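Local coordinates for protein ACDH-11, isoform b (Caenorhabditis elegans, PDB 4Y9J) that belongs to the acyl-CoA dehydrogenase family of flavoproteins and holds flavin-adenine dinucleotide and UCC in its pockets, at residues S387-T399 and V459-R473. Residues are numbered along the deposited sequence; the frame is centred on the assembly and turned at random.
Sequences SSDVEAMMLRLIT and VFSGKENILLAFGKR. With UCC (S-{(3S,5R,9R)-1-[(2R,3S,4R,5R)-5-(6-amino-9H-purin-9-yl)-4-hydroxy-3-(phosphonooxy)tetrahydrofuran-2-yl]-3,5,9-trihydroxy-8,8-dimethyl-3,5-dioxido-10,14-dioxo-2,4,6-trioxa-11,15-diaza-3lambda~5~,5lambda~5~-diphosphaheptadecan-17-yl} undecanethioate), chain F.
M394 and L397 make the apolar centre of this contact, each set as a knob among four residues of 459-473. M394 enters between I466, A469, F470 and R473. Its chain bends at chi2 (-47°) and again at chi3, which lays the thioether against helix 466-478. CE lies 3.7 Å from A469 CB. SD meets the edge of the F470 ring, 4.0 Å from F470 CD1, a Met-aromatic contact. L397 fits among V459, F460, I466 and F470. Its CD2 branch reaches I466 CG2 at 4.0 Å, while CD1 touches F460 CZ.

A469 marks the close approach of the helices. M393 CE also lies on it, 3.6 Å from A469 CB. M393 runs on past the side chain of E464. V390 closes this end against the A469 carbonyl and the aliphatic part of K472. Y535 of helix 524-545 touches M394 and R473, and the R473 guanidinium is salt-bridged to E374.

The polar end is built around R396. V459 CG2 covers one face of its guanidinium, 3.6 Å from R396 CZ. The adenine of UCC lies over the opposite face, with UCC N1 3.2 Å from R396 CZ. The group is thus sandwiched, and a salt bridge to D455 helps fix it. The K463 ammonium comes near the R396 chain. One water accepts from both R396 NE and K463 NZ (2.7 Å from the latter), which probably eases the approach of these like charges. No direct hydrogen bond joins the segments.

Helices 389-419 and 466-478 each start with a cap: S388 and E391 form a capping box, and N465 caps the second through L468 N. Segments 389-399 and 466-473 cross at -105°. This is knobs-into-holes packing in the helical C-terminal part of an acyl-CoA dehydrogenase fold, with one end forming a wall of the UCC adenine pocket.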
loop_
_atom_site.group_PDB
_atom_site.type_symbol
_atom_site.label_atom_id
_atom_site.label_comp_id
_atom_site.label_asym_id
_atom_site.label_seq_id
_atom_site.Cartn_x
_atom_site.Cartn_y
_atom_site.Cartn_z
ATOM N N SER B 387 -6.490 36.247 -40.232
ATOM C CA SER B 387 -7.855 36.443 -39.720
ATOM C C SER B 387 -8.581 37.678 -40.271
ATOM O O SER B 387 -8.091 38.791 -40.138
ATOM C CB SER B 387 -7.773 36.614 -38.195
ATOM O OG SER B 387 -7.308 35.437 -37.529
ATOM N N SER B 388 -9.761 37.484 -40.860
ATOM C CA SER B 388 -10.730 38.581 -41.001
ATOM C C SER B 388 -11.125 39.076 -39.612
ATOM O O SER B 388 -10.861 38.422 -38.594
ATOM C CB SER B 388 -11.981 38.119 -41.731
ATOM O OG SER B 388 -12.661 37.161 -40.955
ATOM N N ASP B 389 -11.744 40.242 -39.554
ATOM C CA ASP B 389 -12.211 40.749 -38.271
ATOM C C ASP B 389 -13.149 39.722 -37.637
ATOM O O ASP B 389 -13.104 39.530 -36.441
ATOM C CB ASP B 389 -12.915 42.098 -38.430
ATOM C CG ASP B 389 -11.939 43.214 -38.815
ATOM O OD1 ASP B 389 -10.703 43.018 -38.684
ATOM O OD2 ASP B 389 -12.390 44.275 -39.253
ATOM N N VAL B 390 -13.969 39.064 -38.450
ATOM C CA VAL B 390 -14.941 38.106 -37.939
ATOM C C VAL B 390 -14.226 36.880 -37.369
ATOM O O VAL B 390 -14.597 36.357 -36.289
ATOM C CB VAL B 390 -15.947 37.704 -39.048
ATOM C CG1 VAL B 390 -16.664 36.396 -38.746
ATOM C CG2 VAL B 390 -16.927 38.835 -39.274
ATOM N N GLU B 391 -13.197 36.425 -38.075
ATOM C CA GLU B 391 -12.423 35.278 -37.611
ATOM C C GLU B 391 -11.668 35.577 -36.311
ATOM O O GLU B 391 -11.531 34.710 -35.435
ATOM C CB GLU B 391 -11.487 34.787 -38.719
ATOM C CG GLU B 391 -12.196 33.903 -39.748
ATOM C CD GLU B 391 -11.526 33.887 -41.122
ATOM O OE1 GLU B 391 -10.613 34.718 -41.359
ATOM O OE2 GLU B 391 -11.918 33.026 -41.960
ATOM N N ALA B 392 -11.164 36.792 -36.161
ATOM C CA ALA B 392 -10.530 37.143 -34.879
ATOM C C ALA B 392 -11.545 37.116 -33.759
ATOM O O ALA B 392 -11.284 36.574 -32.683
ATOM C CB ALA B 392 -9.903 38.520 -34.985
ATOM N N MET B 393 -12.736 37.684 -33.997
ATOM C CA MET B 393 -13.778 37.665 -32.947
ATOM C C MET B 393 -14.228 36.247 -32.601
ATOM O O MET B 393 -14.385 35.927 -31.417
ATOM C CB MET B 393 -14.989 38.544 -33.319
ATOM C CG MET B 393 -14.659 40.030 -33.185
ATOM S SD MET B 393 -16.063 41.104 -33.570
ATOM C CE MET B 393 -15.918 41.137 -35.348
ATOM N N MET B 394 -14.448 35.415 -33.616
ATOM C CA MET B 394 -14.881 34.051 -33.396
ATOM C C MET B 394 -13.833 33.205 -32.657
ATOM O O MET B 394 -14.197 32.290 -31.897
ATOM C CB MET B 394 -15.294 33.381 -34.709
ATOM C CG MET B 394 -16.605 33.889 -35.276
ATOM S SD MET B 394 -17.891 33.967 -34.029
ATOM C CE MET B 394 -17.788 35.683 -33.492
ATOM N N LEU B 395 -12.546 33.510 -32.820
ATOM C CA LEU B 395 -11.514 32.810 -32.024
ATOM C C LEU B 395 -11.666 33.132 -30.560
ATOM O O LEU B 395 -11.610 32.244 -29.727
ATOM C CB LEU B 395 -10.097 33.207 -32.448
ATOM C CG LEU B 395 -8.897 32.607 -31.711
ATOM C CD1 LEU B 395 -8.931 31.079 -31.561
ATOM C CD2 LEU B 395 -7.622 33.087 -32.381
ATOM N N ARG B 396 -11.914 34.391 -30.239
ATOM C CA ARG B 396 -12.001 34.786 -28.827
ATOM C C ARG B 396 -13.243 34.227 -28.156
ATOM O O ARG B 396 -13.190 33.812 -26.968
ATOM C CB ARG B 396 -11.972 36.318 -28.702
ATOM C CG ARG B 396 -12.117 36.796 -27.251
ATOM C CD ARG B 396 -10.950 36.473 -26.330
ATOM N NE ARG B 396 -11.182 36.915 -24.957
ATOM C CZ ARG B 396 -11.673 36.148 -23.965
ATOM N NH1 ARG B 396 -11.946 34.843 -24.141
ATOM N NH2 ARG B 396 -11.861 36.699 -22.764
ATOM N N LEU B 397 -14.323 34.157 -28.934
ATOM C CA LEU B 397 -15.611 33.630 -28.470
ATOM C C LEU B 397 -15.611 32.091 -28.347
ATOM O O LEU B 397 -16.092 31.527 -27.338
ATOM C CB LEU B 397 -16.721 34.025 -29.430
ATOM C CG LEU B 397 -18.071 33.411 -29.104
ATOM C CD1 LEU B 397 -18.511 33.922 -27.734
ATOM C CD2 LEU B 397 -19.091 33.705 -30.189
ATOM N N ILE B 398 -15.114 31.413 -29.377
ATOM C CA ILE B 398 -15.172 29.956 -29.440
ATOM C C ILE B 398 -14.381 29.215 -28.353
ATOM O O ILE B 398 -14.768 28.153 -27.940
ATOM C CB ILE B 398 -14.838 29.430 -30.841
ATOM C CG1 ILE B 398 -15.440 28.041 -31.043
ATOM C CG2 ILE B 398 -13.346 29.380 -31.074
ATOM C CD1 ILE B 398 -15.262 27.532 -32.447
ATOM N N THR B 399 -13.292 29.792 -27.881
ATOM C CA THR B 399 -12.403 29.119 -27.008
ATOM C C THR B 399 -13.112 28.766 -25.695
ATOM O O THR B 399 -13.155 27.567 -25.309
ATOM C CB THR B 399 -11.131 29.967 -26.818
ATOM O OG1 THR B 399 -10.405 29.907 -28.027
ATOM C CG2 THR B 399 -10.276 29.343 -25.792
ATOM N N VAL B 459 -16.510 38.426 -23.109
ATOM C CA VAL B 459 -16.311 38.566 -24.563
ATOM C C VAL B 459 -17.283 39.558 -25.182
ATOM O O VAL B 459 -16.880 40.437 -25.980
ATOM C CB VAL B 459 -16.280 37.218 -25.319
ATOM C CG1 VAL B 459 -16.067 37.484 -26.817
ATOM C CG2 VAL B 459 -15.114 36.407 -24.822
ATOM N N PHE B 460 -18.550 39.448 -24.835
ATOM C CA PHE B 460 -19.606 40.396 -25.344
ATOM C C PHE B 460 -19.519 41.839 -24.799
ATOM O O PHE B 460 -19.891 42.806 -25.456
ATOM C CB PHE B 460 -20.974 39.813 -25.062
ATOM C CG PHE B 460 -21.296 38.609 -25.913
ATOM C CD1 PHE B 460 -21.441 38.733 -27.269
ATOM C CD2 PHE B 460 -21.501 37.387 -25.373
ATOM C CE1 PHE B 460 -21.774 37.643 -28.061
ATOM C CE2 PHE B 460 -21.847 36.305 -26.160
ATOM C CZ PHE B 460 -21.950 36.420 -27.499
ATOM N N SER B 461 -18.903 41.974 -23.640
ATOM C CA SER B 461 -18.794 43.231 -22.915
ATOM C C SER B 461 -17.780 44.271 -23.370
ATOM O O SER B 461 -17.914 45.413 -22.992
ATOM C CB SER B 461 -18.490 42.888 -21.455
ATOM O OG SER B 461 -19.607 42.205 -20.938
ATOM N N GLY B 462 -16.723 43.893 -24.067
ATOM C CA GLY B 462 -15.731 44.903 -24.443
ATOM C C GLY B 462 -16.517 45.976 -25.165
ATOM O O GLY B 462 -16.688 47.109 -24.658
ATOM N N LYS B 463 -16.865 45.704 -26.413
ATOM C CA LYS B 463 -15.903 45.164 -27.345
ATOM C C LYS B 463 -16.151 45.781 -28.746
ATOM O O LYS B 463 -16.278 47.020 -28.916
ATOM C CB LYS B 463 -15.940 43.617 -27.343
ATOM C CG LYS B 463 -14.610 42.987 -27.791
ATOM C CD LYS B 463 -14.168 41.816 -26.888
ATOM C CE LYS B 463 -12.775 41.374 -27.299
ATOM N NZ LYS B 463 -12.461 40.138 -26.563
ATOM N N GLU B 464 -16.145 44.898 -29.740
ATOM C CA GLU B 464 -16.805 45.091 -30.994
ATOM C C GLU B 464 -18.009 44.140 -30.955
ATOM O O GLU B 464 -18.236 43.404 -29.966
ATOM C CB GLU B 464 -15.865 44.750 -32.170
ATOM C CG GLU B 464 -14.379 45.083 -31.977
ATOM C CD GLU B 464 -13.584 43.975 -31.284
ATOM O OE1 GLU B 464 -14.161 42.937 -30.899
ATOM O OE2 GLU B 464 -12.359 44.138 -31.114
ATOM N N ASN B 465 -18.783 44.160 -32.019
ATOM C CA ASN B 465 -20.061 43.484 -32.065
ATOM C C ASN B 465 -19.878 41.986 -32.281
ATOM O O ASN B 465 -19.956 41.474 -33.417
ATOM C CB ASN B 465 -20.969 44.087 -33.143
ATOM C CG ASN B 465 -22.419 43.797 -32.865
ATOM O OD1 ASN B 465 -22.756 42.795 -32.202
ATOM N ND2 ASN B 465 -23.286 44.680 -33.316
ATOM N N ILE B 466 -19.634 41.285 -31.161
ATOM C CA ILE B 466 -19.400 39.839 -31.203
ATOM C C ILE B 466 -20.651 39.152 -31.726
ATOM O O ILE B 466 -20.568 38.240 -32.526
ATOM C CB ILE B 466 -18.937 39.221 -29.828
ATOM C CG1 ILE B 466 -17.444 39.436 -29.587
ATOM C CG2 ILE B 466 -19.045 37.742 -29.882
ATOM C CD1 ILE B 466 -17.130 40.849 -29.157
ATOM N N LEU B 467 -21.825 39.603 -31.313
ATOM C CA LEU B 467 -23.038 38.952 -31.793
ATOM C C LEU B 467 -23.272 39.079 -33.316
ATOM O O LEU B 467 -23.627 38.114 -33.982
ATOM C CB LEU B 467 -24.243 39.503 -31.055
ATOM C CG LEU B 467 -25.467 38.595 -31.161
ATOM C CD1 LEU B 467 -25.239 37.481 -30.167
ATOM C CD2 LEU B 467 -26.803 39.366 -30.983
ATOM N N LEU B 468 -23.105 40.275 -33.855
ATOM C CA LEU B 468 -23.159 40.458 -35.314
ATOM C C LEU B 468 -22.200 39.507 -36.065
ATOM O O LEU B 468 -22.558 38.812 -37.064
ATOM C CB LEU B 468 -22.770 41.888 -35.664
ATOM C CG LEU B 468 -22.731 42.129 -37.167
ATOM C CD1 LEU B 468 -24.126 41.970 -37.761
ATOM C CD2 LEU B 468 -22.155 43.511 -37.543
ATOM N N ALA B 469 -20.962 39.512 -35.572
ATOM C CA ALA B 469 -19.920 38.649 -36.101
ATOM C C ALA B 469 -20.300 37.174 -36.062
ATOM O O ALA B 469 -20.118 36.450 -37.050
ATOM C CB ALA B 469 -18.647 38.852 -35.296
ATOM N N PHE B 470 -20.851 36.736 -34.929
ATOM C CA PHE B 470 -21.309 35.374 -34.831
ATOM C C PHE B 470 -22.382 35.102 -35.886
ATOM O O PHE B 470 -22.334 34.066 -36.572
ATOM C CB PHE B 470 -21.858 35.146 -33.416
ATOM C CG PHE B 470 -22.397 33.766 -33.173
ATOM C CD1 PHE B 470 -21.630 32.653 -33.429
ATOM C CD2 PHE B 470 -23.692 33.594 -32.640
ATOM C CE1 PHE B 470 -22.129 31.379 -33.154
ATOM C CE2 PHE B 470 -24.203 32.338 -32.402
ATOM C CZ PHE B 470 -23.407 31.228 -32.649
ATOM N N GLY B 471 -23.345 36.037 -36.022
ATOM C CA GLY B 471 -24.409 35.903 -37.027
ATOM C C GLY B 471 -23.824 35.771 -38.470
ATOM O O GLY B 471 -24.277 34.944 -39.325
ATOM N N LYS B 472 -22.809 36.591 -38.740
ATOM C CA LYS B 472 -22.084 36.519 -40.030
ATOM C C LYS B 472 -21.414 35.170 -40.269
ATOM O O LYS B 472 -21.584 34.590 -41.356
ATOM C CB LYS B 472 -21.019 37.591 -40.116
ATOM C CG LYS B 472 -21.622 38.950 -40.283
ATOM C CD LYS B 472 -20.576 40.021 -40.389
ATOM C CE LYS B 472 -21.319 41.312 -40.645
ATOM N NZ LYS B 472 -20.335 42.411 -40.703
ATOM N N ARG B 473 -20.681 34.658 -39.265
ATOM C CA ARG B 473 -20.083 33.316 -39.369
ATOM C C ARG B 473 -21.151 32.221 -39.619
ATOM O O ARG B 473 -21.037 31.394 -40.549
ATOM C CB ARG B 473 -19.196 33.012 -38.137
ATOM C CG ARG B 473 -18.446 31.669 -38.157
ATOM C CD ARG B 473 -17.533 31.533 -39.361
ATOM N NE ARG B 473 -16.899 30.219 -39.482
ATOM C CZ ARG B 473 -16.769 29.552 -40.628
ATOM N NH1 ARG B 473 -17.230 30.039 -41.746
ATOM N NH2 ARG B 473 -16.159 28.387 -40.667
HETATM O OA1 UCC F . -6.312 24.594 -13.814
HETATM C CA1 UCC F . -5.094 24.801 -14.191
HETATM C CA2 UCC F . -4.078 23.795 -14.744
HETATM C CA3 UCC F . -4.548 22.466 -15.247
HETATM C CA4 UCC F . -3.810 22.046 -16.562
HETATM C CA5 UCC F . -4.803 22.066 -17.732
HETATM C CA6 UCC F . -4.624 20.885 -18.621
HETATM C CA7 UCC F . -5.604 20.899 -19.782
HETATM C CA8 UCC F . -5.036 19.752 -20.517
HETATM C CA9 UCC F . -5.883 18.721 -21.036
HETATM C C10 UCC F . -5.689 17.414 -20.409
HETATM C C11 UCC F . -7.053 17.177 -19.777
HETATM S S UCC F . -4.292 26.267 -14.118
HETATM C CP1 UCC F . -5.417 27.519 -13.392
HETATM C CP2 UCC F . -6.662 27.791 -14.178
HETATM N NP1 UCC F . -7.377 28.995 -13.706
HETATM C CP3 UCC F . -8.322 29.498 -14.503
HETATM O OP1 UCC F . -8.717 28.961 -15.538
HETATM C CP4 UCC F . -8.880 30.854 -14.122
HETATM C CP5 UCC F . -10.414 30.777 -14.088
HETATM N NP2 UCC F . -10.816 32.166 -13.905
HETATM C CP6 UCC F . -10.936 33.053 -14.891
HETATM O OP2 UCC F . -10.826 32.765 -16.075
HETATM C CP8 UCC F . -11.347 34.442 -14.444
HETATM O OP3 UCC F . -12.393 34.929 -15.338
HETATM C CPB UCC F . -10.300 35.524 -14.558
HETATM C CP7 UCC F . -9.430 35.596 -15.822
HETATM C CP9 UCC F . -9.128 34.872 -13.701
HETATM C CPA UCC F . -10.503 36.711 -13.591
HETATM O O7 UCC F . -9.410 37.652 -13.741
HETATM P P2 UCC F . -9.599 39.193 -13.276
HETATM O O21 UCC F . -8.301 39.959 -13.474
HETATM O O22 UCC F . -10.382 39.148 -11.956
HETATM O O6 UCC F . -10.714 39.658 -14.365
HETATM P P1 UCC F . -10.601 40.775 -15.495
HETATM O O11 UCC F . -10.324 42.162 -14.932
HETATM O O12 UCC F . -11.844 40.544 -16.301
HETATM O "O5'" UCC F . -9.273 40.206 -16.329
HETATM C "C5'" UCC F . -8.078 41.017 -16.430
HETATM C "C4'" UCC F . -7.632 41.193 -17.894
HETATM C "C3'" UCC F . -8.706 41.889 -18.725
HETATM O "O3'" UCC F . -7.995 42.608 -19.700
HETATM P P3 UCC F . -8.015 44.186 -19.769
HETATM O O33 UCC F . -7.034 44.466 -20.885
HETATM O O32 UCC F . -7.396 44.629 -18.463
HETATM O O31 UCC F . -9.505 44.534 -20.014
HETATM C "C2'" UCC F . -9.497 40.781 -19.406
HETATM O "O2'" UCC F . -10.002 41.099 -20.701
HETATM O "O4'" UCC F . -7.430 39.899 -18.502
HETATM C "C1'" UCC F . -8.353 39.773 -19.576
HETATM N N9 UCC F . -8.759 38.369 -19.738
HETATM C C4 UCC F . -8.655 37.737 -20.902
HETATM N N3 UCC F . -8.160 38.040 -22.126
HETATM C C8 UCC F . -9.334 37.579 -18.801
HETATM N N7 UCC F . -9.576 36.373 -19.347
HETATM C C5 UCC F . -9.172 36.396 -20.638
HETATM C C6 UCC F . -9.095 35.427 -21.764
HETATM N N6 UCC F . -9.558 34.164 -21.583
HETATM N N1 UCC F . -8.625 35.879 -22.971
HETATM C C2 UCC F . -8.178 37.142 -23.128
HETATM O O HOH W 1 -10.060 39.571 -25.507
#